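SidF, inhibitor of growth family, member 3 (Legionella pneumophila subsp. pneumophila, PDB 4FYE) is a Legionella phosphoinositide phosphatase that probably removes phosphate from phosphatidylinositol phosphates of membranes. Local coordinates at residues T294-E299 and M383-F387; L305-Q309 and L352-E356; G621-F625 and Q722-F727. The protein carries 1 engineered substitution. All blocks are in the same frame, centred on the assembly; numbering follows the deposited sequence.

In the fold
Helix 284-311 supplies the first partner of two of the three contacts. Its middle part, 294-299, meets the end of helix 373-387 and closes the outer loop as interaction 1. Further along the same helix, 305-309 packs on the N-terminal part of strand 353-360, closing an inner loop as interaction 2, which is nested inside that of interaction 1. The two touch where Gln298 meets Glu356. Interaction 3 comes later, in series, joining the loop before helix 626-637 to the loop before helix 733-741. Its centre lies about 33 Å from the centres of both others, and beyond the chain's centre from interaction 2.

Interaction 1: T294-E299 and M383-F387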
loop_
_atom_site.group_PDB
_atom_site.type_symbol
_atom_site.label_atom_id
_atom_site.label_comp_id
_atom_site.label_asym_id
_atom_site.label_seq_id
_atom_site.Cartn_x
_atom_site.Cartn_y
_atom_site.Cartn_z
ATOM N N THR A 294 0.805 -10.961 14.456
ATOM C CA THR A 294 0.455 -9.740 13.849
ATOM C C THR A 294 1.126 -8.600 14.577
ATOM O O THR A 294 1.531 -7.612 13.927
ATOM C CB THR A 294 -1.064 -9.557 13.468
ATOM O OG1 THR A 294 -1.642 -8.415 14.105
ATOM C CG2 THR A 294 -1.936 -10.816 13.623
ATOM N N LEU A 295 1.310 -8.762 15.904
ATOM C CA LEU A 295 2.091 -7.835 16.702
ATOM C C LEU A 295 3.585 -7.856 16.271
ATOM O O LEU A 295 4.203 -6.826 16.009
ATOM C CB LEU A 295 2.016 -8.237 18.146
ATOM C CG LEU A 295 1.946 -7.274 19.321
ATOM C CD1 LEU A 295 2.994 -7.726 20.317
ATOM C CD2 LEU A 295 2.153 -5.824 18.975
ATOM N N ILE A 296 4.157 -9.034 16.178
ATOM C CA ILE A 296 5.470 -9.205 15.629
ATOM C C ILE A 296 5.649 -8.450 14.265
ATOM O O ILE A 296 6.542 -7.568 14.127
ATOM C CB ILE A 296 5.784 -10.706 15.590
ATOM C CG1 ILE A 296 6.135 -11.169 17.024
ATOM C CG2 ILE A 296 6.900 -10.997 14.608
ATOM C CD1 ILE A 296 6.146 -12.673 17.227
ATOM N N ASN A 297 4.794 -8.749 13.291
ATOM C CA ASN A 297 4.764 -7.997 12.049
ATOM C C ASN A 297 4.467 -6.527 12.224
ATOM O O ASN A 297 5.052 -5.712 11.508
ATOM C CB ASN A 297 3.742 -8.590 11.157
ATOM C CG ASN A 297 4.134 -9.949 10.682
ATOM O OD1 ASN A 297 5.294 -10.404 10.862
ATOM N ND2 ASN A 297 3.180 -10.619 10.038
ATOM N N GLN A 298 3.599 -6.156 13.179
ATOM C CA GLN A 298 3.468 -4.735 13.501
ATOM C C GLN A 298 4.831 -4.087 13.867
ATOM O O GLN A 298 5.090 -2.966 13.458
ATOM C CB GLN A 298 2.475 -4.473 14.625
ATOM C CG GLN A 298 2.143 -2.989 14.711
ATOM C CD GLN A 298 1.631 -2.419 13.397
ATOM O OE1 GLN A 298 0.918 -3.101 12.669
ATOM N NE2 GLN A 298 1.938 -1.144 13.121
ATOM N N GLU A 299 5.704 -4.759 14.619
ATOM C CA GLU A 299 6.986 -4.132 14.857
ATOM C C GLU A 299 7.841 -3.969 13.600
ATOM O O GLU A 299 8.450 -2.905 13.417
ATOM C CB GLU A 299 7.735 -4.557 16.156
ATOM C CG GLU A 299 8.326 -5.966 16.221
ATOM C CD GLU A 299 9.319 -6.174 17.389
ATOM O OE1 GLU A 299 10.232 -7.011 17.247
ATOM O OE2 GLU A 299 9.228 -5.543 18.461
ATOM N N MET A 383 -3.308 -4.377 17.518
ATOM C CA MET A 383 -1.841 -4.299 17.589
ATOM C C MET A 383 -1.289 -2.867 17.260
ATOM O O MET A 383 -0.378 -2.377 17.914
ATOM C CB MET A 383 -1.170 -5.435 16.789
ATOM C CG MET A 383 -1.738 -6.834 17.030
ATOM S SD MET A 383 -1.754 -7.504 18.738
ATOM C CE MET A 383 -2.812 -6.385 19.596
ATOM N N MET A 384 -1.869 -2.192 16.276
ATOM C CA MET A 384 -1.552 -0.789 16.055
ATOM C C MET A 384 -1.762 0.028 17.316
ATOM O O MET A 384 -0.894 0.846 17.680
ATOM C CB MET A 384 -2.351 -0.178 14.864
ATOM C CG MET A 384 -1.912 -0.665 13.477
ATOM S SD MET A 384 -2.884 0.126 12.165
ATOM C CE MET A 384 -2.359 1.778 12.547
ATOM N N ASP A 385 -2.902 -0.166 17.982
ATOM C CA ASP A 385 -3.194 0.592 19.229
ATOM C C ASP A 385 -2.351 0.112 20.421
ATOM O O ASP A 385 -2.138 0.873 21.373
ATOM C CB ASP A 385 -4.690 0.562 19.600
ATOM C CG ASP A 385 -5.488 1.763 19.047
ATOM O OD1 ASP A 385 -4.916 2.866 18.797
ATOM O OD2 ASP A 385 -6.728 1.583 18.861
ATOM N N ALA A 386 -1.901 -1.145 20.372
ATOM C CA ALA A 386 -0.992 -1.719 21.384
ATOM C C ALA A 386 0.281 -0.924 21.435
ATOM O O ALA A 386 0.773 -0.587 22.543
ATOM C CB ALA A 386 -0.656 -3.162 21.034
ATOM N N PHE A 387 0.817 -0.605 20.246
ATOM C CA PHE A 387 2.047 0.193 20.182
ATOM C C PHE A 387 1.799 1.681 20.301
ATOM O O PHE A 387 2.726 2.420 20.670
ATOM C CB PHE A 387 2.848 -0.087 18.900
ATOM C CG PHE A 387 3.787 -1.285 18.994
ATOM C CD1 PHE A 387 5.012 -1.199 19.706
ATOM C CD2 PHE A 387 3.484 -2.484 18.342
ATOM C CE1 PHE A 387 5.913 -2.279 19.743
ATOM C CE2 PHE A 387 4.391 -3.571 18.393
ATOM C CZ PHE A 387 5.616 -3.456 19.078
#
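Met383 turns its CG to the position opposite its own carbonyl carbon, beside the backbone N (chi1 -47°), and further bends in the chain fold the thioether against Leu295. Gln298 makes the other choice: its CG lies opposite the backbone N, and a bend at the next bond carries the amide toward Met384. The two residues thus serve different parts of the interface between helices 284-311 and 373-387, whose local axes cross at -57° and approach to 9.6 Å.

The sulfur SD of Met383 rests 3.8 Å from Leu295 CG, the two side chains meeting at about a right angle. One residue earlier on the helix, Thr294 sets its hydroxyl OG1 3.3 Å from Met383 CG, a polar atom laid against a methylene. The CD2 methyl of Leu295 turns to the aromatic residue; its modelled distance of 3.2 Å from Phe387 CE2 is unusually short and doubtful in its exact value. That methyl is also in loose contact with Ala386 CB. The same ring is met obliquely by Glu299, through CB at 3.8 Å from Phe387 CZ, and by Gln298, through CG at 3.9 Å from Phe387 CD2. The Gln298 chain and the Phe387 side chain run antiparallel past one another, the amide plane 49° from the ring, and Gln298 OE1 ends 3.8 Å from Met384 CG.

The polar ends, buried too, are satisfied outside the two segments. Gln298 bonds through OE1 to Arg273 and through NE2 to Glu356, while Glu299 forms a salt bridge with Arg213; Tyr410 of strand 402-416 and Phe507 of helix 482-514 cover further sides. The chemistry implies a division of labour: aliphatic stems, thioether and ring hold the two helices by van der Waals contact, while the buried amide and carboxylate find their partners beyond the pair.

Interaction 2: L305-Q309 and L352-E356; sequences LAQRQ and LSVTE
Leu305 and Val354 form the first shell of this helix-on-strand contact, with Leu305 CB 3.6 Å from Val354 CG2. The same methyl lies 3.8 Å from the backbone N of Ala306, so Val354 presses on the helix backbone as well as on a side chain. Leu305 also reaches further along the strand, crossing Glu356 at about a right angle with CD1 3.8 Å from Glu356 CB.

At the other end the contact becomes polar. Gln309 NE2 donates to Ser353 O at 3.0 Å, nearly straight at 160°; the acceptor lies close to the plane of the amide, while the donor is tilted 27° from the carbonyl plane. The second half of the amide works through water: a molecule donates to Gln309 OE1 at 2.8 Å and accepts from Ser353 N at 2.9 Å. Both amide atoms therefore engage one backbone residue, which fixes the rotation of the group. An extended chain, with CG opposite the backbone N (chi1 -170°), gives Gln309 this reach.

Further out, the carboxylate of Glu356 takes hydrogen bonds from Tyr410 and Thr643 and a salt bridge from Arg273. Strand 353-360 runs inside its sheet, between 402-416 and 641-645, and helix 284-311 passes over it while also touching Phe267 of the neighbouring six-stranded sheet.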
loop_
_atom_site.group_PDB
_atom_site.type_symbol
_atom_site.label_atom_id
_atom_site.label_comp_id
_atom_site.label_asym_id
_atom_site.label_seq_id
_atom_site.Cartn_x
_atom_site.Cartn_y
_atom_site.Cartn_z
ATOM N N LEU A 305 8.720 2.051 8.711
ATOM C CA LEU A 305 8.432 3.462 8.619
ATOM C C LEU A 305 9.609 4.328 9.049
ATOM O O LEU A 305 9.886 5.387 8.462
ATOM C CB LEU A 305 7.229 3.803 9.427
ATOM C CG LEU A 305 5.874 3.145 9.138
ATOM C CD1 LEU A 305 4.802 4.164 9.334
ATOM C CD2 LEU A 305 5.616 2.481 7.806
ATOM N N ALA A 306 10.375 3.871 10.032
ATOM C CA ALA A 306 11.522 4.663 10.505
ATOM C C ALA A 306 12.574 4.768 9.422
ATOM O O ALA A 306 13.191 5.806 9.275
ATOM C CB ALA A 306 12.122 4.044 11.752
ATOM N N GLN A 307 12.797 3.678 8.668
ATOM C CA GLN A 307 13.778 3.675 7.530
ATOM C C GLN A 307 13.277 4.632 6.463
ATOM O O GLN A 307 14.087 5.333 5.888
ATOM C CB GLN A 307 14.019 2.238 6.903
ATOM C CG GLN A 307 15.372 2.066 6.144
ATOM C CD GLN A 307 16.620 1.923 7.052
ATOM O OE1 GLN A 307 16.667 1.092 7.972
ATOM N NE2 GLN A 307 17.654 2.708 6.774
ATOM N N ARG A 308 11.967 4.648 6.158
ATOM C CA ARG A 308 11.470 5.583 5.135
ATOM C C ARG A 308 11.844 7.037 5.625
ATOM O O ARG A 308 12.332 7.858 4.866
ATOM C CB ARG A 308 9.943 5.448 4.884
ATOM C CG ARG A 308 9.339 6.649 4.120
ATOM C CD ARG A 308 7.866 6.480 3.530
ATOM N NE ARG A 308 7.182 7.286 4.409
ATOM C CZ ARG A 308 6.610 8.445 4.245
ATOM N NH1 ARG A 308 6.258 8.983 3.073
ATOM N NH2 ARG A 308 6.209 8.940 5.381
ATOM N N GLN A 309 11.671 7.295 6.919
ATOM C CA GLN A 309 11.875 8.598 7.443
ATOM C C GLN A 309 13.337 8.973 7.256
ATOM O O GLN A 309 13.612 10.081 6.853
ATOM C CB GLN A 309 11.436 8.631 8.906
ATOM C CG GLN A 309 11.381 10.013 9.522
ATOM C CD GLN A 309 10.696 10.013 10.877
ATOM O OE1 GLN A 309 11.357 10.089 11.895
ATOM N NE2 GLN A 309 9.363 9.878 10.883
ATOM N N LEU A 352 13.149 9.260 17.776
ATOM C CA LEU A 352 12.558 9.033 16.483
ATOM C C LEU A 352 11.129 8.761 16.718
ATOM O O LEU A 352 10.796 8.061 17.697
ATOM C CB LEU A 352 13.142 7.811 15.844
ATOM C CG LEU A 352 14.162 8.075 14.743
ATOM C CD1 LEU A 352 14.832 9.435 14.844
ATOM C CD2 LEU A 352 15.205 6.969 14.808
ATOM N N SER A 353 10.272 9.312 15.857
ATOM C CA SER A 353 8.916 8.897 15.981
ATOM C C SER A 353 8.210 8.886 14.681
ATOM O O SER A 353 8.522 9.628 13.772
ATOM C CB SER A 353 8.127 9.657 17.081
ATOM O OG SER A 353 8.360 11.007 16.997
ATOM N N VAL A 354 7.223 8.026 14.619
ATOM C CA VAL A 354 6.731 7.652 13.395
ATOM C C VAL A 354 5.263 7.665 13.570
ATOM O O VAL A 354 4.796 7.349 14.640
ATOM C CB VAL A 354 7.359 6.285 13.124
ATOM C CG1 VAL A 354 6.397 5.140 13.253
ATOM C CG2 VAL A 354 8.132 6.350 11.835
ATOM N N THR A 355 4.527 8.087 12.549
ATOM C CA THR A 355 3.056 7.897 12.594
ATOM C C THR A 355 2.451 7.176 11.401
ATOM O O THR A 355 2.674 7.535 10.258
ATOM C CB THR A 355 2.251 9.108 13.147
ATOM O OG1 THR A 355 1.005 9.285 12.435
ATOM C CG2 THR A 355 3.048 10.395 13.235
ATOM N N GLU A 356 1.741 6.083 11.672
ATOM C CA GLU A 356 1.158 5.310 10.606
ATOM C C GLU A 356 -0.330 5.575 10.450
ATOM O O GLU A 356 -1.064 5.514 11.435
ATOM C CB GLU A 356 1.382 3.839 10.849
ATOM C CG GLU A 356 0.830 2.965 9.740
ATOM C CD GLU A 356 0.756 1.456 10.086
ATOM O OE1 GLU A 356 0.274 0.715 9.186
ATOM O OE2 GLU A 356 1.189 0.995 11.201
HETATM O O HOH W 1 11.045 11.583 14.196
#

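Interaction 3: G621-F625 and Q722-F727; sequences GKNNF and QDKANF
Gly621 O is gripped from both faces of its carbonyl plane, by one donor from each side of the sequence gap. Asn726 ND2 reaches it across the contact at 3.0 Å, with an N-H...O angle of 156°; Asn624 N, closing the 3-10 turn of its own segment, comes from the opposite face at 3.1 Å. The amide of Asn726 is turned so that the acceptor lies near its own plane, and its OD1 is held by Arg683, which leaves the group little freedom to flip.

The absence of a side chain on Gly621 lets the two loops close up, its CA lying only 5.3 Å from Asp723 CA. Asp723 presents CB to the same carbonyl, 3.6 Å from Gly621 O. With CG opposite its backbone N (chi1 175°), its carboxylate comes alongside Lys622, the residue after Gly621, OD2 standing 3.4 Å from Lys622 CA. The other oxygen serves its own loop: Asp723 OD1 accepts from Ala725 N at 3.0 Å, met from above the carboxylate plane, which makes an Asx turn leading into a short 3-10 segment.

Beyond the polar part, Phe625 and Phe727 close the contact as an offset T-shaped pair. The edge of Phe727 is directed at the face of Phe625, with centroids 5.7 Å apart and planes at 88°. Phe719 adds another edge-to-face neighbour to Phe625, and Arg655 and Lys659 make cation-pi contacts with Phe727.

Phe625 is also the N-cap residue of helix 626-637. Both rings pack on helix 652-668, Phe625 touching Leu656 and Phe727 touching Gln658. Strand 641-645, the following loop and this helix fit the P-loop of a CX5R phosphatase, with serine replacing the nucleophilic cysteine, probably by the engineered change; that loop probably lies near this contact.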
loop_
_atom_site.group_PDB
_atom_site.type_symbol
_atom_site.label_atom_id
_atom_site.label_comp_id
_atom_site.label_asym_id
_atom_site.label_seq_id
_atom_site.Cartn_x
_atom_site.Cartn_y
_atom_site.Cartn_z
ATOM N N GLY A 621 -22.407 3.902 -4.767
ATOM C CA GLY A 621 -21.555 3.404 -5.846
ATOM C C GLY A 621 -20.713 4.512 -6.389
ATOM O O GLY A 621 -19.506 4.379 -6.521
ATOM N N LYS A 622 -21.350 5.652 -6.591
ATOM C CA LYS A 622 -20.726 6.791 -7.239
ATOM C C LYS A 622 -19.635 7.452 -6.383
ATOM O O LYS A 622 -18.898 8.298 -6.887
ATOM C CB LYS A 622 -21.804 7.814 -7.649
ATOM C CG LYS A 622 -22.272 8.770 -6.549
ATOM C CD LYS A 622 -23.607 9.418 -6.937
ATOM C CE LYS A 622 -24.188 10.371 -5.887
ATOM N NZ LYS A 622 -25.662 10.503 -6.097
ATOM N N ASN A 623 -19.566 7.087 -5.105
ATOM C CA ASN A 623 -18.536 7.629 -4.191
ATOM C C ASN A 623 -17.596 6.603 -3.703
ATOM O O ASN A 623 -16.843 6.870 -2.802
ATOM C CB ASN A 623 -19.155 8.285 -2.941
ATOM C CG ASN A 623 -20.023 9.443 -3.296
ATOM O OD1 ASN A 623 -21.087 9.651 -2.703
ATOM N ND2 ASN A 623 -19.608 10.189 -4.312
ATOM N N ASN A 624 -17.665 5.412 -4.267
ATOM C CA ASN A 624 -16.853 4.309 -3.786
ATOM C C ASN A 624 -15.378 4.517 -3.370
ATOM O O ASN A 624 -14.947 4.113 -2.274
ATOM C CB ASN A 624 -17.017 3.085 -4.676
ATOM C CG ASN A 624 -16.724 1.792 -3.957
ATOM O OD1 ASN A 624 -16.482 0.732 -4.606
ATOM N ND2 ASN A 624 -16.768 1.823 -2.649
ATOM N N PHE A 625 -14.460 5.052 -4.076
ATOM C CA PHE A 625 -13.263 4.927 -3.079
ATOM C C PHE A 625 -12.940 6.255 -2.391
ATOM O O PHE A 625 -11.812 6.471 -1.877
ATOM C CB PHE A 625 -12.006 4.429 -3.827
ATOM C CG PHE A 625 -12.034 2.954 -4.227
ATOM C CD1 PHE A 625 -11.056 2.082 -3.728
ATOM C CD2 PHE A 625 -13.047 2.432 -5.037
ATOM C CE1 PHE A 625 -11.012 0.750 -4.093
ATOM C CE2 PHE A 625 -13.026 1.082 -5.406
ATOM C CZ PHE A 625 -12.011 0.231 -4.943
ATOM N N GLN A 722 -17.731 -1.733 -8.985
ATOM C CA GLN A 722 -19.075 -1.606 -8.442
ATOM C C GLN A 722 -19.874 -0.610 -9.200
ATOM O O GLN A 722 -21.053 -0.803 -9.360
ATOM C CB GLN A 722 -19.063 -1.149 -6.979
ATOM C CG GLN A 722 -18.582 -2.253 -6.029
ATOM C CD GLN A 722 -19.333 -3.549 -6.189
ATOM O OE1 GLN A 722 -18.802 -4.506 -6.726
ATOM N NE2 GLN A 722 -20.575 -3.585 -5.734
ATOM N N ASP A 723 -19.240 0.502 -9.576
ATOM C CA ASP A 723 -19.822 1.487 -10.464
ATOM C C ASP A 723 -18.830 1.897 -11.618
ATOM O O ASP A 723 -17.718 2.428 -11.361
ATOM C CB ASP A 723 -20.261 2.691 -9.642
ATOM C CG ASP A 723 -20.774 3.809 -10.505
ATOM O OD1 ASP A 723 -20.589 3.718 -11.753
ATOM O OD2 ASP A 723 -21.317 4.796 -9.961
ATOM N N LYS A 724 -19.228 1.644 -12.876
ATOM C CA LYS A 724 -18.240 1.535 -13.973
ATOM C C LYS A 724 -17.664 2.952 -14.257
ATOM O O LYS A 724 -16.570 3.125 -14.756
ATOM C CB LYS A 724 -18.827 0.907 -15.237
ATOM C CG LYS A 724 -19.921 1.769 -15.815
ATOM C CD LYS A 724 -20.403 1.282 -17.171
ATOM C CE LYS A 724 -21.257 2.403 -17.793
ATOM N NZ LYS A 724 -21.923 2.144 -19.100
ATOM N N ALA A 725 -18.396 3.976 -13.854
ATOM C CA ALA A 725 -17.956 5.320 -14.091
ATOM C C ALA A 725 -16.791 5.757 -13.187
ATOM O O ALA A 725 -16.166 6.805 -13.454
ATOM C CB ALA A 725 -19.154 6.221 -13.949
ATOM N N ASN A 726 -16.496 4.942 -12.155
ATOM C CA ASN A 726 -15.300 5.099 -11.289
ATOM C C ASN A 726 -13.946 4.786 -11.886
ATOM O O ASN A 726 -12.946 5.218 -11.291
ATOM C CB ASN A 726 -15.415 4.307 -9.986
ATOM C CG ASN A 726 -16.474 4.884 -9.044
ATOM O OD1 ASN A 726 -16.780 6.064 -9.131
ATOM N ND2 ASN A 726 -17.031 4.044 -8.136
ATOM N N PHE A 727 -13.890 4.061 -13.029
ATOM C CA PHE A 727 -12.614 3.672 -13.593
ATOM C C PHE A 727 -12.589 3.723 -15.124
ATOM O O PHE A 727 -13.562 3.362 -15.802
ATOM C CB PHE A 727 -12.269 2.267 -13.092
ATOM C CG PHE A 727 -12.018 2.206 -11.604
ATOM C CD1 PHE A 727 -10.792 2.533 -11.084
ATOM C CD2 PHE A 727 -13.030 1.794 -10.725
ATOM C CE1 PHE A 727 -10.579 2.482 -9.702
ATOM C CE2 PHE A 727 -12.815 1.710 -9.371
ATOM C CZ PHE A 727 -11.587 2.087 -8.855
#